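Local atomic coordinates of acetaldehyde dehydrogenase (Acetylating) (Geobacillus thermoglucosidasius, PDB entry 5J78), a protein that probably catalyses the reversible, NAD-dependent conversion of acetaldehyde and coenzyme A to acetyl-coenzyme A, as an acetylating aldehyde dehydrogenase. Residues 60-65 against 153-158; 123-128 against 466-471; 218-223 against 237-242; 246-251 against 283-288; 277-282 against 368-373. All blocks are in the same frame, centred on the assembly; numbering follows the deposited sequence.

Contact 1: 60-65 against 153-158; sequences KIVESM and IAVKAR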
# COMPACT_ATOMS: atom_id res chain seq x y z
N LYS A 60 11.42 -29.17 33.12
CA LYS A 60 10.80 -28.77 34.39
C LYS A 60 9.87 -27.56 34.21
O LYS A 60 8.78 -27.52 34.78
CB LYS A 60 11.87 -28.45 35.43
CG LYS A 60 12.50 -29.67 36.06
CD LYS A 60 13.65 -29.30 36.99
CE LYS A 60 14.45 -30.53 37.45
NZ LYS A 60 13.73 -31.38 38.45
N ILE A 61 10.31 -26.57 33.43
CA ILE A 61 9.48 -25.41 33.12
C ILE A 61 8.19 -25.85 32.41
O ILE A 61 7.09 -25.44 32.79
CB ILE A 61 10.25 -24.39 32.26
CG1 ILE A 61 11.40 -23.82 33.11
CG2 ILE A 61 9.30 -23.26 31.75
CD1 ILE A 61 12.45 -23.05 32.36
N VAL A 62 8.31 -26.70 31.39
CA VAL A 62 7.13 -27.11 30.62
C VAL A 62 6.13 -27.86 31.51
O VAL A 62 4.90 -27.69 31.40
CB VAL A 62 7.54 -27.98 29.41
CG1 VAL A 62 6.32 -28.53 28.69
CG2 VAL A 62 8.45 -27.17 28.42
N GLU A 63 6.67 -28.69 32.40
CA GLU A 63 5.86 -29.50 33.29
C GLU A 63 5.08 -28.61 34.26
O GLU A 63 3.89 -28.83 34.47
CB GLU A 63 6.74 -30.49 34.06
CG GLU A 63 5.99 -31.23 35.16
CD GLU A 63 6.88 -32.18 35.90
OE1 GLU A 63 7.94 -31.75 36.40
OE2 GLU A 63 6.53 -33.37 35.96
N SER A 64 5.75 -27.62 34.84
CA SER A 64 5.13 -26.67 35.74
C SER A 64 4.02 -25.90 35.03
O SER A 64 2.96 -25.66 35.60
CB SER A 64 6.17 -25.71 36.31
OG SER A 64 5.56 -24.69 37.09
N MET A 65 4.27 -25.50 33.78
CA MET A 65 3.25 -24.82 32.99
C MET A 65 2.04 -25.73 32.80
O MET A 65 0.89 -25.32 33.01
CB MET A 65 3.80 -24.39 31.62
CG MET A 65 4.81 -23.27 31.65
SD MET A 65 5.73 -23.12 30.07
CE MET A 65 4.39 -22.68 28.97
N ILE A 153 4.14 -25.68 23.52
CA ILE A 153 4.99 -26.09 22.40
C ILE A 153 6.06 -25.04 22.10
O ILE A 153 7.16 -25.38 21.68
CB ILE A 153 4.18 -26.39 21.10
CG1 ILE A 153 3.47 -25.15 20.54
CG2 ILE A 153 3.17 -27.54 21.32
CD1 ILE A 153 2.89 -25.39 19.12
N ALA A 154 5.76 -23.77 22.34
CA ALA A 154 6.76 -22.72 22.11
C ALA A 154 7.90 -22.82 23.10
O ALA A 154 9.07 -22.70 22.72
CB ALA A 154 6.12 -21.33 22.18
N VAL A 155 7.58 -23.02 24.37
CA VAL A 155 8.63 -23.01 25.40
C VAL A 155 9.45 -24.31 25.35
O VAL A 155 10.66 -24.28 25.52
CB VAL A 155 8.03 -22.80 26.81
CG1 VAL A 155 9.10 -22.98 27.91
CG2 VAL A 155 7.42 -21.42 26.90
N LYS A 156 8.79 -25.43 25.08
CA LYS A 156 9.49 -26.70 24.95
C LYS A 156 10.56 -26.64 23.84
O LYS A 156 11.62 -27.26 23.98
CB LYS A 156 8.47 -27.82 24.69
CG LYS A 156 9.05 -29.19 24.34
CD LYS A 156 9.73 -29.87 25.50
CE LYS A 156 10.58 -31.04 24.99
NZ LYS A 156 10.99 -32.01 26.05
N ALA A 157 10.29 -25.88 22.78
CA ALA A 157 11.28 -25.72 21.69
C ALA A 157 12.25 -24.57 21.95
O ALA A 157 13.10 -24.24 21.09
CB ALA A 157 10.56 -25.52 20.36
N ARG A 158 12.10 -23.96 23.13
CA ARG A 158 13.03 -22.96 23.69
C ARG A 158 12.86 -21.57 23.10
O ARG A 158 13.82 -20.81 22.98
CB ARG A 158 14.48 -23.43 23.54
CG ARG A 158 14.75 -24.80 24.19
CD ARG A 158 15.82 -25.58 23.47
NE ARG A 158 17.14 -25.01 23.70
CZ ARG A 158 18.15 -25.05 22.84
NH1 ARG A 158 18.03 -25.65 21.67
NH2 ARG A 158 19.30 -24.50 23.16
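Val62 and Lys156 form the nearest backbone approach between helix 55-84 and the last turn of helix 143-156, their CA atoms lying 6.2 Å apart. The side chain of Lys156 starts apolar and ends charged. Its CB rests against Val62 CG2 at 3.8 Å. CG stands anti to the backbone N (chi1 172°), and a bend at chi2 (70°) brings CD back alongside the same methyl, with CD 4.2 Å from Val62 CG2. From there the end of the chain leads past Val62, and NZ makes a salt bridge to Asp59, a turn before Val62 on helix 55-84, so the charge pair also links the two helices; NZ gives a hydrogen bond to Lys108 O as well. The aliphatic part of the lysine thus serves as packing surface, while its buried charge is met beyond the contact. Val62 CG2 also presses on the backbone, 3.7 Å from Lys156 CA.

Val155 packs against Ile61 and Met65. Its CG1 meets Ile61 CG2 at 3.9 Å, the two side chains crossing at about a right angle. Met65 SD lies 4.0 Å from Val155 CB, and the bend at chi3 (64°) turns CE to Val155 CG2 at 3.9 Å. Ala184 of helix 170-186 covers Ile61 and Met65, whereas Tyr104 of helix 89-107 covers Val62. Helix 143-156 closes in a Schellman motif, with Arg158 at positive phi. This is apolar helix-on-helix packing of the kind found in the Rossmann-like amino-terminal part of the aldehyde dehydrogenase fold, where helices clothe a central sheet.

Contact 2: 123-128 against 466-471; sequences RVWEIA and VAFGVR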
# COMPACT_ATOMS: atom_id res chain seq x y z
N ARG A 123 27.33 -39.51 8.59
CA ARG A 123 28.22 -38.53 9.23
C ARG A 123 27.60 -37.12 9.30
O ARG A 123 28.15 -36.15 8.78
CB ARG A 123 29.57 -38.49 8.50
CG ARG A 123 30.31 -39.83 8.49
CD ARG A 123 31.79 -39.68 8.15
NE ARG A 123 32.56 -39.19 9.29
CZ ARG A 123 33.85 -38.87 9.25
NH1 ARG A 123 34.54 -38.96 8.11
NH2 ARG A 123 34.46 -38.43 10.33
N VAL A 124 26.46 -37.05 10.00
CA VAL A 124 25.66 -35.84 10.14
C VAL A 124 25.12 -35.78 11.57
O VAL A 124 24.50 -36.75 12.02
CB VAL A 124 24.45 -35.81 9.17
CG1 VAL A 124 23.53 -34.58 9.46
CG2 VAL A 124 24.89 -35.81 7.73
N TRP A 125 25.35 -34.67 12.26
CA TRP A 125 24.69 -34.38 13.54
C TRP A 125 23.56 -33.39 13.28
O TRP A 125 23.73 -32.42 12.52
CB TRP A 125 25.64 -33.76 14.57
CG TRP A 125 26.93 -34.44 14.77
CD1 TRP A 125 27.22 -35.74 14.50
CD2 TRP A 125 28.13 -33.85 15.28
NE1 TRP A 125 28.53 -36.00 14.82
CE2 TRP A 125 29.11 -34.85 15.30
CE3 TRP A 125 28.46 -32.56 15.73
CZ2 TRP A 125 30.41 -34.62 15.75
CZ3 TRP A 125 29.75 -32.33 16.18
CH2 TRP A 125 30.71 -33.35 16.19
N GLU A 126 22.42 -33.62 13.92
CA GLU A 126 21.32 -32.66 13.91
C GLU A 126 21.28 -31.88 15.21
O GLU A 126 21.27 -32.46 16.30
CB GLU A 126 19.99 -33.36 13.71
CG GLU A 126 19.86 -34.17 12.46
CD GLU A 126 18.43 -34.74 12.32
OE1 GLU A 126 17.65 -34.64 13.29
OE2 GLU A 126 18.10 -35.28 11.25
N ILE A 127 21.27 -30.55 15.08
CA ILE A 127 21.19 -29.66 16.22
C ILE A 127 19.82 -28.98 16.21
O ILE A 127 19.41 -28.46 15.17
CB ILE A 127 22.28 -28.58 16.20
CG1 ILE A 127 23.68 -29.21 16.15
CG2 ILE A 127 22.17 -27.67 17.40
CD1 ILE A 127 24.74 -28.19 15.75
N ALA A 128 19.12 -29.00 17.34
CA ALA A 128 17.86 -28.28 17.47
C ALA A 128 18.14 -26.80 17.67
O ALA A 128 18.92 -26.42 18.55
CB ALA A 128 17.03 -28.83 18.62
N VAL A 466 25.25 -30.56 11.03
CA VAL A 466 26.71 -30.62 11.00
C VAL A 466 27.11 -31.82 10.15
O VAL A 466 26.86 -32.96 10.54
CB VAL A 466 27.29 -30.77 12.41
CG1 VAL A 466 28.83 -30.75 12.35
CG2 VAL A 466 26.75 -29.66 13.34
N ALA A 467 27.72 -31.57 9.00
CA ALA A 467 27.90 -32.63 8.01
C ALA A 467 29.32 -32.71 7.51
O ALA A 467 29.89 -31.71 7.08
CB ALA A 467 26.93 -32.43 6.84
N PHE A 468 29.88 -33.91 7.54
CA PHE A 468 31.31 -34.08 7.28
C PHE A 468 31.53 -34.44 5.82
O PHE A 468 30.69 -35.10 5.19
CB PHE A 468 31.91 -35.18 8.16
CG PHE A 468 32.01 -34.82 9.62
CD1 PHE A 468 30.87 -34.74 10.42
CD2 PHE A 468 33.25 -34.61 10.21
CE1 PHE A 468 30.96 -34.43 11.77
CE2 PHE A 468 33.36 -34.30 11.57
CZ PHE A 468 32.20 -34.22 12.36
N GLY A 469 32.66 -34.03 5.28
CA GLY A 469 33.06 -34.48 3.95
C GLY A 469 33.10 -36.00 3.83
O GLY A 469 33.78 -36.67 4.60
N VAL A 470 32.34 -36.54 2.87
CA VAL A 470 32.31 -37.98 2.64
C VAL A 470 32.48 -38.33 1.15
O VAL A 470 32.53 -39.49 0.79
CB VAL A 470 30.96 -38.62 3.12
CG1 VAL A 470 30.74 -38.41 4.61
CG2 VAL A 470 29.79 -38.05 2.37
N ARG A 471 32.55 -37.32 0.28
CA ARG A 471 32.67 -37.56 -1.16
C ARG A 471 33.59 -36.51 -1.75
O ARG A 471 33.72 -35.41 -1.19
CB ARG A 471 31.29 -37.48 -1.86
CG ARG A 471 30.44 -38.74 -1.79
CD ARG A 471 29.12 -38.58 -2.56
NE ARG A 471 28.27 -37.52 -2.00
CZ ARG A 471 27.50 -37.65 -0.92
NH1 ARG A 471 27.46 -38.78 -0.24
NH2 ARG A 471 26.77 -36.62 -0.52
O HOH W 1 34.27 -39.51 5.54
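Residues Val124 to Ala128 run antiparallel to Val466 to Phe468, the strand axes coming within 4.7 Å at 172°, with Trp125 and Val466 as a hydrogen-bonded pair and Val124 facing Ala467 as a non-hydrogen-bonded one. Trp125 N gives to Val466 O at 2.9 Å, Val466 N returns to Trp125 O at 2.8 Å, and Phe468 N reaches Arg123 O at 3.1 Å. Where the strand is entered, Arg123 and Val124 both face Asp119 in a G1 beta bulge.

The main side-chain event is a T-shaped pair. The edge of Phe468 points at the six-membered ring of Trp125, with centroids 5.5 Å apart and planes at 65°; Phe468 CE1 and CZ come down over CE2 and CZ2, near the rim of the indole. Val466 CG1 lies obliquely against Trp125 CE3, and its CG2 is 3.5 Å from Ile127 CD1, tighter than usual van der Waals contact. Over one face of the Arg123 guanidinium lies Phe468, offset toward the rim, the planes only 10° apart, with NH2 near CD2, while the arginine methylenes slide past Val470 CG1. A water bridges the two segments, accepting from Arg123 NH1 at 2.6 Å and donating to Gly469 O at 3.0 Å.

The sheet does not stop here: Val466, Ala467 and Phe468 pair in parallel with a strand of the second subunit, and Arg471 bonds to Ala431 and Asn434 of that subunit. Such a protruding beta arm, completed by a partner chain, is the oligomerisation element characteristic of aldehyde dehydrogenases.

Contact 3: 218-223 against 237-242; sequences LATGGP and YGVGPG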
# COMPACT_ATOMS: atom_id res chain seq x y z
N LEU A 218 2.40 -17.83 14.39
CA LEU A 218 1.36 -18.87 14.42
C LEU A 218 0.01 -18.18 14.36
O LEU A 218 -0.41 -17.54 15.33
CB LEU A 218 1.44 -19.72 15.68
CG LEU A 218 2.68 -20.55 15.93
CD1 LEU A 218 2.44 -21.42 17.15
CD2 LEU A 218 3.04 -21.40 14.71
N ALA A 219 -0.67 -18.32 13.23
CA ALA A 219 -1.89 -17.57 12.98
C ALA A 219 -3.11 -18.50 13.01
O ALA A 219 -3.45 -19.14 12.00
CB ALA A 219 -1.79 -16.85 11.67
N THR A 220 -3.74 -18.58 14.17
CA THR A 220 -4.97 -19.33 14.31
C THR A 220 -6.13 -18.34 14.36
O THR A 220 -6.34 -17.67 15.36
CB THR A 220 -4.94 -20.23 15.54
OG1 THR A 220 -3.71 -20.97 15.53
CG2 THR A 220 -6.14 -21.19 15.55
N GLY A 221 -6.87 -18.26 13.27
CA GLY A 221 -7.93 -17.28 13.13
C GLY A 221 -8.65 -17.44 11.81
O GLY A 221 -8.45 -18.45 11.12
N GLY A 222 -9.48 -16.46 11.47
CA GLY A 222 -10.25 -16.51 10.24
C GLY A 222 -9.38 -16.35 9.00
O GLY A 222 -8.21 -15.99 9.12
N PRO A 223 -9.95 -16.61 7.81
CA PRO A 223 -9.15 -16.56 6.58
C PRO A 223 -8.54 -15.19 6.35
O PRO A 223 -7.48 -15.10 5.73
CB PRO A 223 -10.16 -16.90 5.48
CG PRO A 223 -11.23 -17.62 6.14
CD PRO A 223 -11.33 -17.04 7.54
N TYR A 237 2.82 -20.02 10.12
CA TYR A 237 1.99 -21.21 10.10
C TYR A 237 0.56 -20.78 10.32
O TYR A 237 0.17 -20.37 11.43
CB TYR A 237 2.43 -22.21 11.16
CG TYR A 237 3.77 -22.85 10.89
CD1 TYR A 237 3.88 -23.98 10.10
CD2 TYR A 237 4.93 -22.34 11.46
CE1 TYR A 237 5.11 -24.57 9.85
CE2 TYR A 237 6.16 -22.92 11.22
CZ TYR A 237 6.24 -24.04 10.42
OH TYR A 237 7.47 -24.62 10.17
N GLY A 238 -0.23 -20.88 9.26
CA GLY A 238 -1.63 -20.48 9.30
C GLY A 238 -2.54 -21.69 9.43
O GLY A 238 -2.09 -22.83 9.37
N VAL A 239 -3.83 -21.42 9.64
CA VAL A 239 -4.86 -22.43 9.54
C VAL A 239 -5.81 -22.07 8.42
O VAL A 239 -5.70 -21.02 7.81
CB VAL A 239 -5.68 -22.56 10.84
CG1 VAL A 239 -4.78 -22.87 12.02
CG2 VAL A 239 -6.46 -21.27 11.10
N GLY A 240 -6.74 -22.97 8.15
CA GLY A 240 -7.86 -22.67 7.29
C GLY A 240 -9.12 -23.04 8.04
O GLY A 240 -9.06 -23.73 9.05
N PRO A 241 -10.27 -22.57 7.56
CA PRO A 241 -11.56 -22.92 8.18
C PRO A 241 -12.00 -24.35 7.82
O PRO A 241 -11.56 -24.92 6.82
CB PRO A 241 -12.51 -21.87 7.59
CG PRO A 241 -11.94 -21.58 6.25
CD PRO A 241 -10.44 -21.58 6.48
N GLY A 242 -12.86 -24.90 8.68
CA GLY A 242 -13.48 -26.20 8.44
C GLY A 242 -14.90 -26.08 7.91
O GLY A 242 -15.55 -25.05 8.08
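Tyr237 opens the second segment by pairing in parallel with Leu218: its carbonyl O takes the N-H of Ala219 at 2.9 Å, an almost straight bond (170°). On the same face of the sheet Leu218 CD2 packs against Tyr237 CB at 3.7 Å and lies obliquely to the start of the phenol ring, near CD2. Further out, that ring meets His459, and it also packs on Ile450 of the second subunit.

Gly238 comes next, its CA making a CA-H...O contact of 3.5 Å with Ala219 O. The same carbonyl receives a weak, bent bond from Val239 N (3.3 Å, 127°), so the strands are parting here. Val239 then turns its side chain to the first segment. With chi1 at -57°, CG1 stands beside the backbone N and faces Thr220, 4.1 Å from its OG1, while CG2 reaches the glycine turn, 3.5 Å from Gly221 O. The Thr220 hydroxyl itself is bonded to Lys150 and Thr440. Beyond Gly240, the ring of Pro241 approaches that of Pro223 obliquely, CG to CG at 4.0 Å. Gly242 ends the segment by giving its N-H to a sulfinate oxygen of the modified cysteine at position 273, which places this chain turn beside what is probably the catalytic cysteine of the family.

The segments join the two strands of a beta-alpha-beta crossover: strand 216-219 leads through the N-cap Gly222 into helix 223-229, whose Leu225, Val226 and Ala229 pack on Ala219 and Val239, and the chain returns along strand 236-238, at the edge of the sheet within this chain, with strand 124-138 on the other side of Leu218.

Contact 4: 246-251 against 283-288; sequences VYIHES and ESIKEK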
# COMPACT_ATOMS: atom_id res chain seq x y z
N VAL A 246 -19.55 -35.49 6.99
CA VAL A 246 -19.36 -36.82 7.54
C VAL A 246 -20.33 -37.80 6.88
O VAL A 246 -21.54 -37.57 6.83
CB VAL A 246 -19.56 -36.84 9.08
CG1 VAL A 246 -19.36 -38.25 9.64
CG2 VAL A 246 -18.58 -35.91 9.72
N TYR A 247 -19.76 -38.88 6.35
CA TYR A 247 -20.50 -39.92 5.63
C TYR A 247 -20.86 -41.06 6.57
O TYR A 247 -19.96 -41.64 7.20
CB TYR A 247 -19.66 -40.44 4.46
CG TYR A 247 -20.26 -41.56 3.62
CD1 TYR A 247 -21.61 -41.59 3.31
CD2 TYR A 247 -19.44 -42.57 3.10
CE1 TYR A 247 -22.15 -42.62 2.52
CE2 TYR A 247 -19.96 -43.59 2.32
CZ TYR A 247 -21.32 -43.61 2.03
OH TYR A 247 -21.83 -44.62 1.25
N ILE A 248 -22.15 -41.38 6.70
CA ILE A 248 -22.56 -42.59 7.41
C ILE A 248 -22.96 -43.61 6.36
O ILE A 248 -23.99 -43.49 5.71
CB ILE A 248 -23.72 -42.37 8.42
CG1 ILE A 248 -23.41 -41.20 9.36
CG2 ILE A 248 -23.96 -43.65 9.24
CD1 ILE A 248 -24.56 -40.81 10.30
N HIS A 249 -22.10 -44.61 6.19
CA HIS A 249 -22.31 -45.68 5.21
C HIS A 249 -23.23 -46.74 5.81
O HIS A 249 -23.27 -46.92 7.03
CB HIS A 249 -20.95 -46.27 4.83
CG HIS A 249 -21.03 -47.47 3.96
ND1 HIS A 249 -20.69 -48.74 4.41
CD2 HIS A 249 -21.35 -47.61 2.65
CE1 HIS A 249 -20.84 -49.60 3.42
NE2 HIS A 249 -21.22 -48.94 2.34
N GLU A 250 -23.97 -47.45 4.96
CA GLU A 250 -24.95 -48.45 5.41
C GLU A 250 -24.34 -49.50 6.34
O GLU A 250 -25.05 -50.13 7.13
CB GLU A 250 -25.61 -49.13 4.21
CG GLU A 250 -24.81 -50.28 3.62
CD GLU A 250 -25.33 -50.73 2.26
OE1 GLU A 250 -24.92 -51.82 1.79
OE2 GLU A 250 -26.15 -50.01 1.64
N SER A 251 -23.03 -49.68 6.26
CA SER A 251 -22.34 -50.66 7.10
C SER A 251 -22.09 -50.18 8.53
O SER A 251 -21.56 -50.93 9.34
CB SER A 251 -21.00 -51.06 6.46
OG SER A 251 -20.13 -49.95 6.38
N GLU A 283 -29.29 -43.87 1.86
CA GLU A 283 -30.74 -43.90 1.88
C GLU A 283 -31.21 -45.15 2.61
O GLU A 283 -32.13 -45.09 3.41
CB GLU A 283 -31.30 -43.86 0.47
CG GLU A 283 -32.73 -43.36 0.41
CD GLU A 283 -33.29 -43.38 -0.99
OE1 GLU A 283 -32.81 -44.19 -1.82
OE2 GLU A 283 -34.21 -42.58 -1.28
N SER A 284 -30.52 -46.25 2.37
CA SER A 284 -30.91 -47.52 2.94
C SER A 284 -30.99 -47.55 4.47
O SER A 284 -31.62 -48.44 5.02
CB SER A 284 -29.94 -48.61 2.47
OG SER A 284 -28.61 -48.30 2.84
N ILE A 285 -30.35 -46.59 5.14
CA ILE A 285 -30.37 -46.54 6.61
C ILE A 285 -30.84 -45.18 7.13
O ILE A 285 -30.73 -44.88 8.31
CB ILE A 285 -28.99 -46.86 7.23
CG1 ILE A 285 -27.92 -45.87 6.72
CG2 ILE A 285 -28.60 -48.30 6.93
CD1 ILE A 285 -26.73 -45.70 7.65
N LYS A 286 -31.37 -44.37 6.23
CA LYS A 286 -31.87 -43.05 6.57
C LYS A 286 -32.82 -43.08 7.78
O LYS A 286 -32.55 -42.46 8.82
CB LYS A 286 -32.56 -42.45 5.35
CG LYS A 286 -33.24 -41.11 5.58
CD LYS A 286 -34.75 -41.26 5.63
CE LYS A 286 -35.47 -39.95 5.29
NZ LYS A 286 -35.45 -38.97 6.40
N GLU A 287 -33.92 -43.83 7.66
CA GLU A 287 -34.94 -43.84 8.69
C GLU A 287 -34.39 -44.28 10.05
O GLU A 287 -34.75 -43.70 11.08
CB GLU A 287 -36.12 -44.74 8.27
CG GLU A 287 -37.10 -45.04 9.39
CD GLU A 287 -38.38 -45.72 8.91
OE1 GLU A 287 -38.55 -45.94 7.68
OE2 GLU A 287 -39.22 -46.04 9.77
N LYS A 288 -33.50 -45.28 10.06
CA LYS A 288 -32.87 -45.68 11.33
C LYS A 288 -32.00 -44.56 11.91
O LYS A 288 -31.95 -44.35 13.12
CB LYS A 288 -32.01 -46.93 11.16
CG LYS A 288 -32.73 -48.20 10.80
CD LYS A 288 -31.88 -49.39 11.26
CE LYS A 288 -32.32 -50.70 10.63
NZ LYS A 288 -32.08 -50.68 9.16
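Ile285 and Glu250 meet where an alpha/beta unit of the seven-stranded parallel sheet closes: strand 244-248 runs out into the loop 249-251, and helix 286-295 begins just after the neighbouring strand 276-282. Ile285 occupies the N-cap position. Its chi1 of 58° sets CG1 between the backbone N and the carbonyl carbon, and the extended second torsion sends CD1 into the first segment, where it lies 3.8 Å from Ile248 CG2 and 3.7 Å from His249 O. The other branch, CG2, turns the opposite way about CB, beside its own backbone N, and sits 4.0 Å from Glu250 CA. Its two branches thus touch successive residues, CD1 at Ile248 and His249 and CG2 at Glu250, while Ile254 of helix 254-265 packs on it from outside the two segments.

Glu250 likewise places CG between its backbone N and carbonyl carbon (chi1 83°), over one face of the His249 imidazole, and the chain stays straight beyond, carrying the carboxylate to Ser284. The serine hydroxyl gives a hydrogen bond to Glu250 OE2 at 3.2 Å, approaching on the anti side and 29° out of the carboxylate plane. Ser284 OG also lies 3.4 Å from Glu250 CB, so it touches the glutamate at both its root and its end. This polar link is made by two exposed residues, beside the buried Ile248 and Ile285. The turn itself is steadied by Asp282, which accepts from Glu250 N and from Tyr247 OH. His249 N lies 4.1 Å above the plane of the Tyr247 ring, over its centre.

Contact 5: 277-282 against 368-373; sequences QALLVD and LAFYIV. Unlike the reference sequence in segment 368-373: Ile372 (reference Thr).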
# COMPACT_ATOMS: atom_id res chain seq x y z
N GLN A 277 -20.43 -30.59 10.29
CA GLN A 277 -21.35 -29.56 9.78
C GLN A 277 -22.48 -30.14 8.91
O GLN A 277 -23.56 -29.55 8.81
CB GLN A 277 -20.60 -28.51 8.98
CG GLN A 277 -19.54 -27.80 9.79
CD GLN A 277 -20.11 -26.98 10.94
OE1 GLN A 277 -21.29 -26.62 10.93
NE2 GLN A 277 -19.27 -26.67 11.92
N ALA A 278 -22.24 -31.29 8.31
CA ALA A 278 -23.23 -31.92 7.44
C ALA A 278 -23.06 -33.41 7.51
O ALA A 278 -21.93 -33.91 7.52
CB ALA A 278 -23.10 -31.42 6.00
N LEU A 279 -24.17 -34.13 7.62
CA LEU A 279 -24.13 -35.58 7.55
C LEU A 279 -24.60 -36.00 6.17
O LEU A 279 -25.54 -35.42 5.63
CB LEU A 279 -25.01 -36.23 8.61
CG LEU A 279 -24.70 -35.91 10.07
CD1 LEU A 279 -25.66 -36.72 10.94
CD2 LEU A 279 -23.26 -36.22 10.41
N LEU A 280 -23.91 -36.98 5.60
CA LEU A 280 -24.29 -37.58 4.32
C LEU A 280 -24.67 -39.02 4.64
O LEU A 280 -23.85 -39.77 5.17
CB LEU A 280 -23.13 -37.52 3.32
CG LEU A 280 -22.25 -36.27 3.38
CD1 LEU A 280 -21.09 -36.45 2.43
CD2 LEU A 280 -23.02 -35.00 3.05
N VAL A 281 -25.92 -39.40 4.37
CA VAL A 281 -26.44 -40.68 4.87
C VAL A 281 -27.01 -41.56 3.76
O VAL A 281 -27.79 -41.11 2.91
CB VAL A 281 -27.51 -40.44 5.96
CG1 VAL A 281 -28.01 -41.75 6.54
CG2 VAL A 281 -26.93 -39.58 7.06
N ASP A 282 -26.59 -42.83 3.77
CA ASP A 282 -27.06 -43.81 2.80
C ASP A 282 -28.57 -43.93 2.97
O ASP A 282 -29.06 -44.04 4.08
CB ASP A 282 -26.37 -45.17 2.99
CG ASP A 282 -25.09 -45.33 2.18
OD1 ASP A 282 -24.83 -44.51 1.28
OD2 ASP A 282 -24.37 -46.32 2.44
N LEU A 368 -26.80 -28.90 12.29
CA LEU A 368 -26.26 -29.92 11.44
C LEU A 368 -27.14 -30.06 10.21
O LEU A 368 -28.36 -30.20 10.35
CB LEU A 368 -26.18 -31.23 12.23
CG LEU A 368 -25.25 -32.34 11.79
CD1 LEU A 368 -23.81 -31.84 11.60
CD2 LEU A 368 -25.28 -33.44 12.83
N ALA A 369 -26.56 -30.00 9.02
CA ALA A 369 -27.30 -30.33 7.79
C ALA A 369 -27.37 -31.84 7.62
O ALA A 369 -26.48 -32.55 8.07
CB ALA A 369 -26.67 -29.69 6.57
N PHE A 370 -28.41 -32.31 6.95
CA PHE A 370 -28.65 -33.75 6.76
C PHE A 370 -28.93 -34.07 5.30
O PHE A 370 -29.98 -33.69 4.77
CB PHE A 370 -29.84 -34.19 7.63
CG PHE A 370 -30.02 -35.68 7.71
CD1 PHE A 370 -30.76 -36.37 6.76
CD2 PHE A 370 -29.47 -36.40 8.75
CE1 PHE A 370 -30.94 -37.73 6.85
CE2 PHE A 370 -29.64 -37.77 8.84
CZ PHE A 370 -30.38 -38.43 7.90
N TYR A 371 -28.00 -34.76 4.65
CA TYR A 371 -28.12 -35.08 3.23
C TYR A 371 -28.30 -36.57 3.05
O TYR A 371 -27.57 -37.37 3.65
CB TYR A 371 -26.89 -34.63 2.43
CG TYR A 371 -26.67 -33.13 2.34
CD1 TYR A 371 -25.99 -32.45 3.34
CD2 TYR A 371 -27.10 -32.42 1.23
CE1 TYR A 371 -25.77 -31.08 3.25
CE2 TYR A 371 -26.88 -31.05 1.13
CZ TYR A 371 -26.22 -30.39 2.15
OH TYR A 371 -26.01 -29.03 2.06
N ILE A 372 -29.26 -36.91 2.20
CA ILE A 372 -29.51 -38.29 1.78
C ILE A 372 -28.72 -38.61 0.52
O ILE A 372 -28.75 -37.83 -0.43
CB ILE A 372 -31.00 -38.56 1.47
CG1 ILE A 372 -31.94 -37.68 2.31
CG2 ILE A 372 -31.33 -40.04 1.63
CD1 ILE A 372 -31.95 -38.02 3.73
N VAL A 373 -28.04 -39.75 0.50
CA VAL A 373 -27.27 -40.13 -0.68
C VAL A 373 -27.54 -41.58 -0.99
O VAL A 373 -27.92 -42.34 -0.10
CB VAL A 373 -25.76 -39.90 -0.49
CG1 VAL A 373 -25.49 -38.47 -0.06
CG2 VAL A 373 -25.17 -40.89 0.52
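Tyr371 meets the first segment with its ring edge: Leu279 O lies near the ring plane, 3.8 Å from CD1, and Ala278 CB touches the same rim at CE1, also 3.8 Å. Leu280 runs beside the tyrosine, both pointing the same way, and brings CD2 obliquely against CD1. The phenol hydroxyl is bonded to Glu352 O. On the opposite face of the sheet, the Phe370 ring is met obliquely by Val281 CG2, 3.7 Å from CE2, its first torsion (-170°) having swung it toward the neighbouring strand. Leu279 crosses Leu368 at about a right angle there, CG to CD2 at 3.7 Å.

Between these faces five backbone bonds tie the parallel strands in unbroken register, from Ala369 N to Gln277 O at 3.0 Å through to Val373 N and Val281 O at 2.8 Å; the strands are twisted 21° against each other. CA-H...O contacts add to them.

Strand 276-282 lies between strands 367-373 and 244-248, while strand 345-349 flanks 367-373 on its far side. Helix 286-295 covers Val281 and Phe370; helix 376-388 covers Leu280, Tyr371 and Val373.

Overall arrangement
The contacts fall into three regions. Contacts 4 and 5 are 9 Å apart between centres and share the parallel sheet: Val246 O lies 2.7 Å from Leu280 N. Contact 3 stands near the middle of the chain, and its second segment is followed closely in the chain by 246-251 of contact 4; its nearest atoms are about 5 Å from contact 5, and its Gly242 N bonds to the modified cysteine at position 273, probably the active-site nucleophile. Contact 1 belongs to the helical flank of the other sheet, 23 Å from contact 3 between centres. It touches contact 2 where Arg158 NH1 is 3.3 Å from Ala128 O, and contact 2 reaches farthest out, to the second subunit.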